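Local structure of molybdenum cofactor biosynthesis protein (1XI8) at residues E49-S54 against L179-V184; G348-V353 against V385-E390; S379-V384 against V398-Y403. The protein probably acts as a molybdopterin molybdotransferase of the MoeA family, inserting molybdenum into molybdopterin in the biosynthesis of the molybdenum cofactor. One frame throughout, in Å; residues are numbered along the deposited sequence.

Contact 1 (E49-S54 against L179-V184); sequences EDIVAS and LGIRKV
Ile51 and Ala53 meet Leu179 and Ile181 where helix 170-179 closes in a Schellman motif and the chain turns toward strand 183-187. The end of the helix is thereby laid against the short strand 51-52, which pairs with strand 160-162 in a small antiparallel sheet. At the turn Gly180 has a positive phi of 85°, a conformation that glycine adopts readily, and the turn sends Ile181 back toward the strand.

Between the two segments the interaction is entirely apolar, methyl group against methyl group. Its middle is formed by Ile51, whose CG2 comes 3.6 Å from CD1 of Ile181; the two side chains approach tip to tip, the branch methyl of Ile51 against the end methyl of Ile181. CD1 of Ile51 joins in at 4.1 Å from the same CD1 of Ile181. With Leu179 the relation is different: the side chains of Ile51 and Leu179 slide past each other in opposite directions, CG2 and CD1 lying 4.1 Å apart. With chi1 of Ile51 at -82°, CG2 is turned opposite the backbone N, where it touches both Leu179 and Ile181. Leucine suits its place because its fork divides the two methyls, CD1 going to Ile51 and CD2 to Ala53. Leu176, one turn back in the helix, touches both Ile51 and Ile181 and extends the apolar cluster.

The backbone's hydrogen bonds are made elsewhere: Ile51 bonds to Ala161 and Leu162, Ala53 to Gly158 and Asp159, so the helix end meets the strand through side chains. The small Ala53 lets the leucine close up on the backbone itself: CD2 of Leu179 sits 3.6 Å from CB and 3.9 Å from CA of Ala53.

Contact 2 (G348-V353 against V385-E390); sequences GRYEFV and VPEDVE
Glu351 and Val385 form an antiparallel hydrogen-bonded pair that joins strand 350-358 to strand 381-386, near the beginning of the first and the end of the second. Two bonds hold it: N of Glu351 lies 2.9 Å from O of Val385, and N of Val385 lies 2.9 Å from O of Glu351. Pro386, whose nitrogen carries no hydrogen, follows at once, and Glu387 then takes a positive phi. A third bond, from N of Gly348 to O of Glu387 at 3.0 Å, links the two segments beyond the strand pair. At the backbone angles of Gly348 a CB would run into the preceding carbonyl oxygen, so glycine suits the place.

Tyr350 and Pro386 share one face of the sheet, and Glu387, just past the strand, reaches the tyrosine ring. CG of Tyr350 lies opposite its backbone N (chi1 -163°), which sends the ring obliquely across the proline, CD2 at 3.6 Å from CA of Pro386. CB of Glu387 packs 3.2 Å from O of Arg349. OE2 of Glu387 comes to the ring edge, near its plane, 3.7 Å from CD2 of Tyr350, and ring and carboxylate are turned 59° against each other. OE1 is bonded to Thr287 OG1, which helps to fix the group. On the other face, CB of Glu351 and CB of Val385 lie 4.0 Å apart, while CG2 of Val353 touches CG2 of Val385 at 4.0 Å; Val343 touches both valines.

Glu351 turns its OE1 to Ser345 OG, so both glutamates spend a carboxylate oxygen on a hydroxyl outside the pair. The chemistry thus implies a division of labour: main-chain bonds set the strand pairing, and the side chains tie it to its neighbours. An anionic oxygen beside the positively polarised ring edge is probably mildly favourable.

Contact 3 (S379-V384 against V398-Y403); sequences SNAYLV and VWVTLY
Tyr403 lies with one ring face over the Asn380-Ala381 peptide, N of Ala381 standing 3.5 Å above the centre of the ring. Its hydroxyl is hydrogen-bonded to that of Ser379, OH to OG 2.5 Å, and its N bonds to O of Asn380 at 2.9 Å, so the residue is gripped at both ends. CG of Tyr382 stands between its backbone N and carbonyl carbon (chi1 67°), which lays the ring alongside Thr401: CB of Thr401 is 3.9 Å from the ring centroid, a CH-pi contact over one face. The aromatic rings touch edge to edge, CD1 of Tyr382 at 3.7 Å from CE1 of Tyr403. In the backbone, N of Thr401 bonds to O of Tyr382 at 2.8 Å. Ala381, opposite Leu402, is small enough for the strands to close to 4.2 Å between CA atoms.

In the next shell, Ser379 OG also bonds to O of Ser375 and O of Leu376, which must share its one proton and help to place it. Lys319 holds the Tyr382 hydroxyl, and Arg229 and Tyr230 bind O of Tyr403. Arg169 of the second subunit bonds to O of Ser379.

Asn380 and Ala381 both face Val355, a classic beta bulge against strand 350-358, while the opposite edge of strand 381-386 pairs antiparallel with 397-402, in the region corresponding to domain IV of MoeA proteins.

In the fold
Contacts 2 and 3 belong to one sheet: strand 381-386 pairs with 350-358 in the former and with 397-402 in the latter, and their centres are only about 14 Å apart. They touch where O of Val353 meets N of Leu383 at 2.9 Å, a probable hydrogen bond, and where the rings of Phe352 and Tyr382 stack. Contact 1 stands apart, its centre about 44 Å from that of contact 2 and 35 Å from that of contact 3. It is buried and purely aliphatic, joining a helix end to a strand. The sheet contacts, only partly buried, combine backbone bonds with aromatic and polar side chains, and contact 3 also reaches the second subunit.

Contact 1 (E49-S54 against L179-V184)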
ATOM      1  N   GLU A  49      20.831   4.210  -2.246  1.00 55.00           N
ATOM      2  CA  GLU A  49      22.069   3.476  -2.408  1.00 55.00           C
ATOM      3  C   GLU A  49      22.095   2.269  -1.503  1.00 55.00           C
ATOM      4  O   GLU A  49      21.460   2.272  -0.447  1.00 55.00           O
ATOM      5  CB  GLU A  49      23.275   4.372  -2.099  1.00 55.00           C
ATOM      6  CG  GLU A  49      23.395   4.780  -0.647  1.00 55.00           C
ATOM      7  CD  GLU A  49      24.584   5.692  -0.382  1.00 55.00           C
ATOM      8  OE1 GLU A  49      25.006   5.786   0.784  1.00 55.00           O
ATOM      9  OE2 GLU A  49      25.105   6.315  -1.339  1.00 55.00           O
ATOM     10  N   ASP A  50      22.822   1.235  -1.925  1.00 55.00           N
ATOM     11  CA  ASP A  50      23.028   0.058  -1.097  1.00 55.00           C
ATOM     12  C   ASP A  50      23.562   0.501   0.237  1.00 55.00           C
ATOM     13  O   ASP A  50      24.449   1.337   0.303  1.00 55.00           O
ATOM     14  CB  ASP A  50      24.032  -0.893  -1.741  1.00 55.00           C
ATOM     15  CG  ASP A  50      23.405  -1.763  -2.807  1.00 55.00           C
ATOM     16  OD1 ASP A  50      24.152  -2.505  -3.473  1.00 55.00           O
ATOM     17  OD2 ASP A  50      22.162  -1.717  -2.984  1.00 55.00           O
ATOM     18  N   ILE A  51      23.016  -0.046   1.307  1.00 55.00           N
ATOM     19  CA  ILE A  51      23.557   0.240   2.624  1.00 55.00           C
ATOM     20  C   ILE A  51      24.356  -0.953   3.125  1.00 55.00           C
ATOM     21  O   ILE A  51      23.846  -2.071   3.203  1.00 55.00           O
ATOM     22  CB  ILE A  51      22.467   0.689   3.603  1.00 55.00           C
ATOM     23  CG1 ILE A  51      22.214   2.182   3.358  1.00 55.00           C
ATOM     24  CG2 ILE A  51      22.900   0.440   5.046  1.00 55.00           C
ATOM     25  CD1 ILE A  51      21.006   2.743   4.024  1.00 55.00           C
ATOM     26  N   VAL A  52      25.624  -0.707   3.436  1.00 55.00           N
ATOM     27  CA  VAL A  52      26.495  -1.760   3.919  1.00 55.00           C
ATOM     28  C   VAL A  52      26.602  -1.589   5.425  1.00 55.00           C
ATOM     29  O   VAL A  52      26.686  -0.469   5.920  1.00 55.00           O
ATOM     30  CB  VAL A  52      27.895  -1.728   3.240  1.00 55.00           C
ATOM     31  CG1 VAL A  52      27.757  -1.665   1.725  1.00 55.00           C
ATOM     32  CG2 VAL A  52      28.705  -0.550   3.733  1.00 55.00           C
ATOM     33  N   ALA A  53      26.584  -2.697   6.157  1.00 55.00           N
ATOM     34  CA  ALA A  53      26.591  -2.626   7.606  1.00 55.00           C
ATOM     35  C   ALA A  53      27.994  -2.324   8.128  1.00 55.00           C
ATOM     36  O   ALA A  53      28.968  -2.934   7.684  1.00 55.00           O
ATOM     37  CB  ALA A  53      26.062  -3.926   8.189  1.00 55.00           C
ATOM     38  N   SER A  54      28.095  -1.378   9.057  1.00 55.00           N
ATOM     39  CA  SER A  54      29.352  -1.105   9.740  1.00 55.00           C
ATOM     40  C   SER A  54      29.512  -1.968  11.018  1.00 55.00           C
ATOM     41  O   SER A  54      30.585  -1.970  11.650  1.00 55.00           O
ATOM     42  CB  SER A  54      29.465   0.386  10.087  1.00 55.00           C
ATOM     43  OG  SER A  54      29.446   1.190   8.916  1.00 55.00           O
ATOM     44  N   LEU A 179      21.583  -0.056  12.622  1.00 55.00           N
ATOM     45  CA  LEU A 179      22.857   0.218  11.969  1.00 55.00           C
ATOM     46  C   LEU A 179      23.385   1.622  12.241  1.00 55.00           C
ATOM     47  O   LEU A 179      24.507   1.939  11.869  1.00 55.00           O
ATOM     48  CB  LEU A 179      22.745  -0.023  10.472  1.00 55.00           C
ATOM     49  CG  LEU A 179      22.674  -1.499  10.104  1.00 55.00           C
ATOM     50  CD1 LEU A 179      22.451  -1.606   8.628  1.00 55.00           C
ATOM     51  CD2 LEU A 179      23.958  -2.232  10.522  1.00 55.00           C
ATOM     52  N   GLY A 180      22.570   2.448  12.892  1.00 55.00           N
ATOM     53  CA  GLY A 180      22.983   3.775  13.339  1.00 55.00           C
ATOM     54  C   GLY A 180      22.854   4.852  12.285  1.00 55.00           C
ATOM     55  O   GLY A 180      23.568   5.844  12.318  1.00 55.00           O
ATOM     56  N   ILE A 181      21.932   4.661  11.351  1.00 55.00           N
ATOM     57  CA  ILE A 181      21.750   5.587  10.245  1.00 55.00           C
ATOM     58  C   ILE A 181      20.567   6.523  10.506  1.00 55.00           C
ATOM     59  O   ILE A 181      19.478   6.330   9.990  1.00 55.00           O
ATOM     60  CB  ILE A 181      21.620   4.800   8.929  1.00 55.00           C
ATOM     61  CG1 ILE A 181      22.882   3.937   8.753  1.00 55.00           C
ATOM     62  CG2 ILE A 181      21.423   5.738   7.740  1.00 55.00           C
ATOM     63  CD1 ILE A 181      22.815   2.913   7.674  1.00 55.00           C
ATOM     64  N   ARG A 182      20.812   7.541  11.324  1.00 55.00           N
ATOM     65  CA  ARG A 182      19.818   8.551  11.694  1.00 55.00           C
ATOM     66  C   ARG A 182      19.283   9.329  10.494  1.00 55.00           C
ATOM     67  O   ARG A 182      18.123   9.761  10.502  1.00 55.00           O
ATOM     68  CB  ARG A 182      20.396   9.519  12.739  1.00 55.00           C
ATOM     69  N   LYS A 183      20.114   9.506   9.467  1.00 55.00           N
ATOM     70  CA  LYS A 183      19.681  10.194   8.232  1.00 55.00           C
ATOM     71  C   LYS A 183      19.798   9.278   7.020  1.00 55.00           C
ATOM     72  O   LYS A 183      20.898   8.916   6.617  1.00 55.00           O
ATOM     73  CB  LYS A 183      20.479  11.486   8.008  1.00 55.00           C
ATOM     74  N   VAL A 184      18.666   8.901   6.439  1.00 55.00           N
ATOM     75  CA  VAL A 184      18.668   7.940   5.345  1.00 55.00           C
ATOM     76  C   VAL A 184      18.787   8.610   3.987  1.00 55.00           C
ATOM     77  O   VAL A 184      18.013   9.518   3.685  1.00 55.00           O
ATOM     78  CB  VAL A 184      17.378   7.124   5.322  1.00 55.00           C
ATOM     79  CG1 VAL A 184      17.571   5.884   4.489  1.00 55.00           C
ATOM     80  CG2 VAL A 184      16.954   6.753   6.732  1.00 55.00           C
TER

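Contact 2 (G348-V353 against V385-E390)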
ATOM      1  N   GLY A 348      -5.870  -7.638 -31.306  1.00 55.00           N
ATOM      2  CA  GLY A 348      -5.457  -6.310 -31.736  1.00 55.00           C
ATOM      3  C   GLY A 348      -5.466  -5.269 -30.632  1.00 55.00           C
ATOM      4  O   GLY A 348      -4.962  -4.160 -30.816  1.00 55.00           O
ATOM      5  N   ARG A 349      -6.041  -5.612 -29.482  1.00 55.00           N
ATOM      6  CA  ARG A 349      -6.147  -4.639 -28.406  1.00 55.00           C
ATOM      7  C   ARG A 349      -5.559  -5.144 -27.099  1.00 55.00           C
ATOM      8  O   ARG A 349      -5.775  -6.293 -26.723  1.00 55.00           O
ATOM      9  CB  ARG A 349      -7.606  -4.211 -28.226  1.00 55.00           C
ATOM     10  CG  ARG A 349      -8.234  -3.629 -29.506  1.00 55.00           C
ATOM     11  CD  ARG A 349      -7.431  -2.445 -30.083  1.00 55.00           C
ATOM     12  NE  ARG A 349      -7.556  -1.280 -29.217  1.00 55.00           N
ATOM     13  CZ  ARG A 349      -8.723  -0.682 -28.968  1.00 55.00           C
ATOM     14  NH1 ARG A 349      -9.846  -1.156 -29.526  1.00 55.00           N
ATOM     15  NH2 ARG A 349      -8.779   0.377 -28.164  1.00 55.00           N
ATOM     16  N   TYR A 350      -4.802  -4.277 -26.423  1.00 55.00           N
ATOM     17  CA  TYR A 350      -4.259  -4.561 -25.085  1.00 55.00           C
ATOM     18  C   TYR A 350      -5.232  -4.069 -24.012  1.00 55.00           C
ATOM     19  O   TYR A 350      -5.231  -2.892 -23.657  1.00 55.00           O
ATOM     20  CB  TYR A 350      -2.915  -3.873 -24.905  1.00 55.00           C
ATOM     21  CG  TYR A 350      -2.115  -4.409 -23.756  1.00 55.00           C
ATOM     22  CD1 TYR A 350      -2.242  -3.862 -22.479  1.00 55.00           C
ATOM     23  CD2 TYR A 350      -1.215  -5.461 -23.939  1.00 55.00           C
ATOM     24  CE1 TYR A 350      -1.505  -4.346 -21.419  1.00 55.00           C
ATOM     25  CE2 TYR A 350      -0.467  -5.956 -22.881  1.00 55.00           C
ATOM     26  CZ  TYR A 350      -0.616  -5.395 -21.618  1.00 55.00           C
ATOM     27  OH  TYR A 350       0.110  -5.873 -20.552  1.00 55.00           O
ATOM     28  N   GLU A 351      -6.064  -4.964 -23.493  1.00 55.00           N
ATOM     29  CA  GLU A 351      -7.121  -4.530 -22.586  1.00 55.00           C
ATOM     30  C   GLU A 351      -6.759  -4.473 -21.121  1.00 55.00           C
ATOM     31  O   GLU A 351      -6.153  -5.391 -20.569  1.00 55.00           O
ATOM     32  CB  GLU A 351      -8.395  -5.355 -22.759  1.00 55.00           C
ATOM     33  CG  GLU A 351      -9.378  -4.702 -23.704  1.00 55.00           C
ATOM     34  CD  GLU A 351     -10.814  -5.021 -23.367  1.00 55.00           C
ATOM     35  OE1 GLU A 351     -11.173  -6.218 -23.352  1.00 55.00           O
ATOM     36  OE2 GLU A 351     -11.587  -4.072 -23.120  1.00 55.00           O
ATOM     37  N   PHE A 352      -7.171  -3.366 -20.514  1.00 55.00           N
ATOM     38  CA  PHE A 352      -7.043  -3.126 -19.104  1.00 55.00           C
ATOM     39  C   PHE A 352      -8.411  -3.416 -18.503  1.00 55.00           C
ATOM     40  O   PHE A 352      -9.362  -2.668 -18.728  1.00 55.00           O
ATOM     41  CB  PHE A 352      -6.662  -1.664 -18.905  1.00 55.00           C
ATOM     42  CG  PHE A 352      -6.307  -1.294 -17.491  1.00 55.00           C
ATOM     43  CD1 PHE A 352      -7.280  -0.819 -16.614  1.00 55.00           C
ATOM     44  CD2 PHE A 352      -4.999  -1.390 -17.044  1.00 55.00           C
ATOM     45  CE1 PHE A 352      -6.957  -0.460 -15.316  1.00 55.00           C
ATOM     46  CE2 PHE A 352      -4.675  -1.030 -15.754  1.00 55.00           C
ATOM     47  CZ  PHE A 352      -5.658  -0.568 -14.885  1.00 55.00           C
ATOM     48  N   VAL A 353      -8.514  -4.509 -17.746  1.00 55.00           N
ATOM     49  CA  VAL A 353      -9.790  -4.941 -17.185  1.00 55.00           C
ATOM     50  C   VAL A 353      -9.794  -4.763 -15.679  1.00 55.00           C
ATOM     51  O   VAL A 353      -8.956  -5.337 -14.978  1.00 55.00           O
ATOM     52  CB  VAL A 353     -10.071  -6.416 -17.503  1.00 55.00           C
ATOM     53  CG1 VAL A 353     -11.374  -6.855 -16.864  1.00 55.00           C
ATOM     54  CG2 VAL A 353     -10.089  -6.648 -19.010  1.00 55.00           C
ATOM     55  N   VAL A 385      -5.355  -8.153 -20.904  1.00 55.00           N
ATOM     56  CA  VAL A 385      -5.638  -9.089 -22.003  1.00 55.00           C
ATOM     57  C   VAL A 385      -4.824  -8.636 -23.215  1.00 55.00           C
ATOM     58  O   VAL A 385      -5.227  -7.736 -23.941  1.00 55.00           O
ATOM     59  CB  VAL A 385      -7.124  -9.142 -22.330  1.00 55.00           C
ATOM     60  CG1 VAL A 385      -7.410 -10.317 -23.253  1.00 55.00           C
ATOM     61  CG2 VAL A 385      -7.917  -9.288 -21.055  1.00 55.00           C
ATOM     62  N   PRO A 386      -3.660  -9.270 -23.411  1.00 55.00           N
ATOM     63  CA  PRO A 386      -2.504  -8.848 -24.227  1.00 55.00           C
ATOM     64  C   PRO A 386      -2.575  -8.873 -25.757  1.00 55.00           C
ATOM     65  O   PRO A 386      -1.527  -8.983 -26.393  1.00 55.00           O
ATOM     66  CB  PRO A 386      -1.364  -9.781 -23.759  1.00 55.00           C
ATOM     67  CG  PRO A 386      -1.919 -10.553 -22.583  1.00 55.00           C
ATOM     68  CD  PRO A 386      -3.409 -10.557 -22.742  1.00 55.00           C
ATOM     69  N   GLU A 387      -3.756  -8.766 -26.350  1.00 55.00           N
ATOM     70  CA  GLU A 387      -3.865  -8.517 -27.805  1.00 55.00           C
ATOM     71  C   GLU A 387      -3.606  -9.689 -28.762  1.00 55.00           C
ATOM     72  O   GLU A 387      -4.155  -9.697 -29.863  1.00 55.00           O
ATOM     73  CB  GLU A 387      -3.081  -7.266 -28.240  1.00 55.00           C
ATOM     74  CG  GLU A 387      -1.602  -7.455 -28.510  1.00 55.00           C
ATOM     75  CD  GLU A 387      -0.803  -6.231 -28.086  1.00 55.00           C
ATOM     76  OE1 GLU A 387      -1.089  -5.132 -28.596  1.00 55.00           O
ATOM     77  OE2 GLU A 387       0.099  -6.368 -27.235  1.00 55.00           O
ATOM     78  N   ASP A 388      -2.794 -10.663 -28.366  1.00 55.00           N
ATOM     79  CA  ASP A 388      -2.793 -11.943 -29.077  1.00 55.00           C
ATOM     80  C   ASP A 388      -3.675 -12.939 -28.324  1.00 55.00           C
ATOM     81  O   ASP A 388      -3.517 -14.155 -28.475  1.00 55.00           O
ATOM     82  CB  ASP A 388      -1.379 -12.503 -29.275  1.00 55.00           C
ATOM     83  CG  ASP A 388      -0.605 -12.625 -27.974  1.00 55.00           C
ATOM     84  OD1 ASP A 388       0.564 -13.095 -28.021  1.00 55.00           O
ATOM     85  OD2 ASP A 388      -1.157 -12.242 -26.911  1.00 55.00           O
ATOM     86  N   VAL A 389      -4.596 -12.406 -27.510  1.00 55.00           N
ATOM     87  CA  VAL A 389      -5.560 -13.206 -26.739  1.00 55.00           C
ATOM     88  C   VAL A 389      -6.969 -12.653 -26.953  1.00 55.00           C
ATOM     89  O   VAL A 389      -7.194 -11.469 -26.764  1.00 55.00           O
ATOM     90  CB  VAL A 389      -5.213 -13.222 -25.218  1.00 55.00           C
ATOM     91  CG1 VAL A 389      -6.328 -13.861 -24.408  1.00 55.00           C
ATOM     92  CG2 VAL A 389      -3.897 -13.948 -24.968  1.00 55.00           C
ATOM     93  N   GLU A 390      -7.923 -13.496 -27.340  1.00 55.00           N
ATOM     94  CA  GLU A 390      -9.258 -12.986 -27.699  1.00 55.00           C
ATOM     95  C   GLU A 390     -10.094 -12.581 -26.480  1.00 55.00           C
ATOM     96  O   GLU A 390     -10.906 -11.646 -26.542  1.00 55.00           O
ATOM     97  CB  GLU A 390     -10.023 -13.985 -28.584  1.00 55.00           C
TER

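Contact 3 (S379-V384 against V398-Y403)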
ATOM      1  N   SER A 379     -13.172  -1.671  -8.048  1.00 55.00           N
ATOM      2  CA  SER A 379     -12.085  -2.601  -8.297  1.00 55.00           C
ATOM      3  C   SER A 379     -10.895  -2.309  -7.378  1.00 55.00           C
ATOM      4  O   SER A 379     -10.831  -1.252  -6.756  1.00 55.00           O
ATOM      5  CB  SER A 379     -11.684  -2.590  -9.786  1.00 55.00           C
ATOM      6  OG  SER A 379     -11.089  -1.369 -10.192  1.00 55.00           O
ATOM      7  N   ASN A 380      -9.966  -3.261  -7.294  1.00 55.00           N
ATOM      8  CA  ASN A 380      -8.757  -3.147  -6.467  1.00 55.00           C
ATOM      9  C   ASN A 380      -7.538  -3.722  -7.197  1.00 55.00           C
ATOM     10  O   ASN A 380      -6.424  -3.778  -6.657  1.00 55.00           O
ATOM     11  CB  ASN A 380      -8.943  -3.881  -5.139  1.00 55.00           C
ATOM     12  CG  ASN A 380      -9.107  -5.395  -5.317  1.00 55.00           C
ATOM     13  OD1 ASN A 380      -9.188  -5.903  -6.439  1.00 55.00           O
ATOM     14  ND2 ASN A 380      -9.156  -6.116  -4.206  1.00 55.00           N
ATOM     15  N   ALA A 381      -7.767  -4.159  -8.430  1.00 55.00           N
ATOM     16  CA  ALA A 381      -6.733  -4.799  -9.226  1.00 55.00           C
ATOM     17  C   ALA A 381      -7.103  -4.753 -10.694  1.00 55.00           C
ATOM     18  O   ALA A 381      -8.217  -4.391 -11.057  1.00 55.00           O
ATOM     19  CB  ALA A 381      -6.537  -6.241  -8.782  1.00 55.00           C
ATOM     20  N   TYR A 382      -6.159  -5.113 -11.546  1.00 55.00           N
ATOM     21  CA  TYR A 382      -6.443  -5.134 -12.957  1.00 55.00           C
ATOM     22  C   TYR A 382      -5.826  -6.337 -13.634  1.00 55.00           C
ATOM     23  O   TYR A 382      -4.789  -6.853 -13.223  1.00 55.00           O
ATOM     24  CB  TYR A 382      -6.002  -3.836 -13.641  1.00 55.00           C
ATOM     25  CG  TYR A 382      -4.509  -3.593 -13.675  1.00 55.00           C
ATOM     26  CD1 TYR A 382      -3.885  -2.865 -12.670  1.00 55.00           C
ATOM     27  CD2 TYR A 382      -3.722  -4.079 -14.719  1.00 55.00           C
ATOM     28  CE1 TYR A 382      -2.531  -2.626 -12.696  1.00 55.00           C
ATOM     29  CE2 TYR A 382      -2.358  -3.845 -14.750  1.00 55.00           C
ATOM     30  CZ  TYR A 382      -1.770  -3.118 -13.737  1.00 55.00           C
ATOM     31  OH  TYR A 382      -0.411  -2.875 -13.747  1.00 55.00           O
ATOM     32  N   LEU A 383      -6.503  -6.769 -14.681  1.00 55.00           N
ATOM     33  CA  LEU A 383      -6.087  -7.874 -15.502  1.00 55.00           C
ATOM     34  C   LEU A 383      -5.733  -7.316 -16.873  1.00 55.00           C
ATOM     35  O   LEU A 383      -6.438  -6.456 -17.389  1.00 55.00           O
ATOM     36  CB  LEU A 383      -7.247  -8.854 -15.611  1.00 55.00           C
ATOM     37  CG  LEU A 383      -7.352  -9.824 -16.779  1.00 55.00           C
ATOM     38  CD1 LEU A 383      -6.236 -10.846 -16.718  1.00 55.00           C
ATOM     39  CD2 LEU A 383      -8.715 -10.494 -16.714  1.00 55.00           C
ATOM     40  N   VAL A 384      -4.639  -7.784 -17.456  1.00 55.00           N
ATOM     41  CA  VAL A 384      -4.327  -7.397 -18.821  1.00 55.00           C
ATOM     42  C   VAL A 384      -4.706  -8.520 -19.803  1.00 55.00           C
ATOM     43  O   VAL A 384      -4.435  -9.693 -19.551  1.00 55.00           O
ATOM     44  CB  VAL A 384      -2.829  -6.946 -19.003  1.00 55.00           C
ATOM     45  CG1 VAL A 384      -2.591  -5.605 -18.339  1.00 55.00           C
ATOM     46  CG2 VAL A 384      -1.839  -7.996 -18.492  1.00 55.00           C
ATOM     47  N   VAL A 398      -5.834 -16.625 -13.730  1.00 55.00           N
ATOM     48  CA  VAL A 398      -5.079 -15.568 -14.407  1.00 55.00           C
ATOM     49  C   VAL A 398      -4.250 -14.737 -13.437  1.00 55.00           C
ATOM     50  O   VAL A 398      -4.307 -14.930 -12.224  1.00 55.00           O
ATOM     51  CB  VAL A 398      -6.014 -14.575 -15.148  1.00 55.00           C
ATOM     52  CG1 VAL A 398      -6.701 -15.236 -16.349  1.00 55.00           C
ATOM     53  CG2 VAL A 398      -7.029 -13.976 -14.189  1.00 55.00           C
ATOM     54  N   TRP A 399      -3.489 -13.803 -13.989  1.00 55.00           N
ATOM     55  CA  TRP A 399      -2.739 -12.855 -13.201  1.00 55.00           C
ATOM     56  C   TRP A 399      -3.492 -11.545 -13.128  1.00 55.00           C
ATOM     57  O   TRP A 399      -3.970 -11.041 -14.138  1.00 55.00           O
ATOM     58  CB  TRP A 399      -1.380 -12.584 -13.832  1.00 55.00           C
ATOM     59  CG  TRP A 399      -0.449 -13.744 -13.827  1.00 55.00           C
ATOM     60  CD1 TRP A 399       0.021 -14.414 -14.916  1.00 55.00           C
ATOM     61  CD2 TRP A 399       0.138 -14.372 -12.681  1.00 55.00           C
ATOM     62  NE1 TRP A 399       0.864 -15.425 -14.523  1.00 55.00           N
ATOM     63  CE2 TRP A 399       0.956 -15.422 -13.157  1.00 55.00           C
ATOM     64  CE3 TRP A 399       0.052 -14.152 -11.302  1.00 55.00           C
ATOM     65  CZ2 TRP A 399       1.680 -16.252 -12.307  1.00 55.00           C
ATOM     66  CZ3 TRP A 399       0.769 -14.973 -10.455  1.00 55.00           C
ATOM     67  CH2 TRP A 399       1.581 -16.015 -10.963  1.00 55.00           C
ATOM     68  N   VAL A 400      -3.601 -10.997 -11.928  1.00 55.00           N
ATOM     69  CA  VAL A 400      -4.113  -9.652 -11.761  1.00 55.00           C
ATOM     70  C   VAL A 400      -3.095  -8.865 -10.945  1.00 55.00           C
ATOM     71  O   VAL A 400      -2.412  -9.415 -10.081  1.00 55.00           O
ATOM     72  CB  VAL A 400      -5.528  -9.602 -11.104  1.00 55.00           C
ATOM     73  CG1 VAL A 400      -6.537 -10.394 -11.933  1.00 55.00           C
ATOM     74  CG2 VAL A 400      -5.489 -10.105  -9.674  1.00 55.00           C
ATOM     75  N   THR A 401      -2.987  -7.576 -11.234  1.00 55.00           N
ATOM     76  CA  THR A 401      -2.037  -6.733 -10.538  1.00 55.00           C
ATOM     77  C   THR A 401      -2.754  -5.799  -9.562  1.00 55.00           C
ATOM     78  O   THR A 401      -3.627  -5.038  -9.961  1.00 55.00           O
ATOM     79  CB  THR A 401      -1.165  -5.960 -11.546  1.00 55.00           C
ATOM     80  OG1 THR A 401      -0.400  -6.898 -12.311  1.00 55.00           O
ATOM     81  CG2 THR A 401      -0.218  -4.977 -10.833  1.00 55.00           C
ATOM     82  N   LEU A 402      -2.381  -5.862  -8.286  1.00 55.00           N
ATOM     83  CA  LEU A 402      -3.027  -5.020  -7.279  1.00 55.00           C
ATOM     84  C   LEU A 402      -2.757  -3.540  -7.528  1.00 55.00           C
ATOM     85  O   LEU A 402      -1.684  -3.162  -7.981  1.00 55.00           O
ATOM     86  CB  LEU A 402      -2.600  -5.404  -5.859  1.00 55.00           C
ATOM     87  CG  LEU A 402      -2.781  -6.863  -5.436  1.00 55.00           C
ATOM     88  CD1 LEU A 402      -2.121  -7.095  -4.080  1.00 55.00           C
ATOM     89  CD2 LEU A 402      -4.237  -7.283  -5.410  1.00 55.00           C
ATOM     90  N   TYR A 403      -3.747  -2.707  -7.238  1.00 55.00           N
ATOM     91  CA  TYR A 403      -3.582  -1.268  -7.354  1.00 55.00           C
ATOM     92  C   TYR A 403      -2.596  -0.801  -6.297  1.00 55.00           C
ATOM     93  O   TYR A 403      -2.117   0.329  -6.369  1.00 55.00           O
ATOM     94  CB  TYR A 403      -4.913  -0.525  -7.164  1.00 55.00           C
ATOM     95  CG  TYR A 403      -5.941  -0.718  -8.254  1.00 55.00           C
ATOM     96  CD1 TYR A 403      -5.574  -1.157  -9.528  1.00 55.00           C
ATOM     97  CD2 TYR A 403      -7.283  -0.430  -8.018  1.00 55.00           C
ATOM     98  CE1 TYR A 403      -6.520  -1.323 -10.519  1.00 55.00           C
ATOM     99  CE2 TYR A 403      -8.223  -0.589  -8.995  1.00 55.00           C
ATOM    100  CZ  TYR A 403      -7.845  -1.031 -10.242  1.00 55.00           C
ATOM    101  OH  TYR A 403      -8.793  -1.188 -11.213  1.00 55.00           O
TER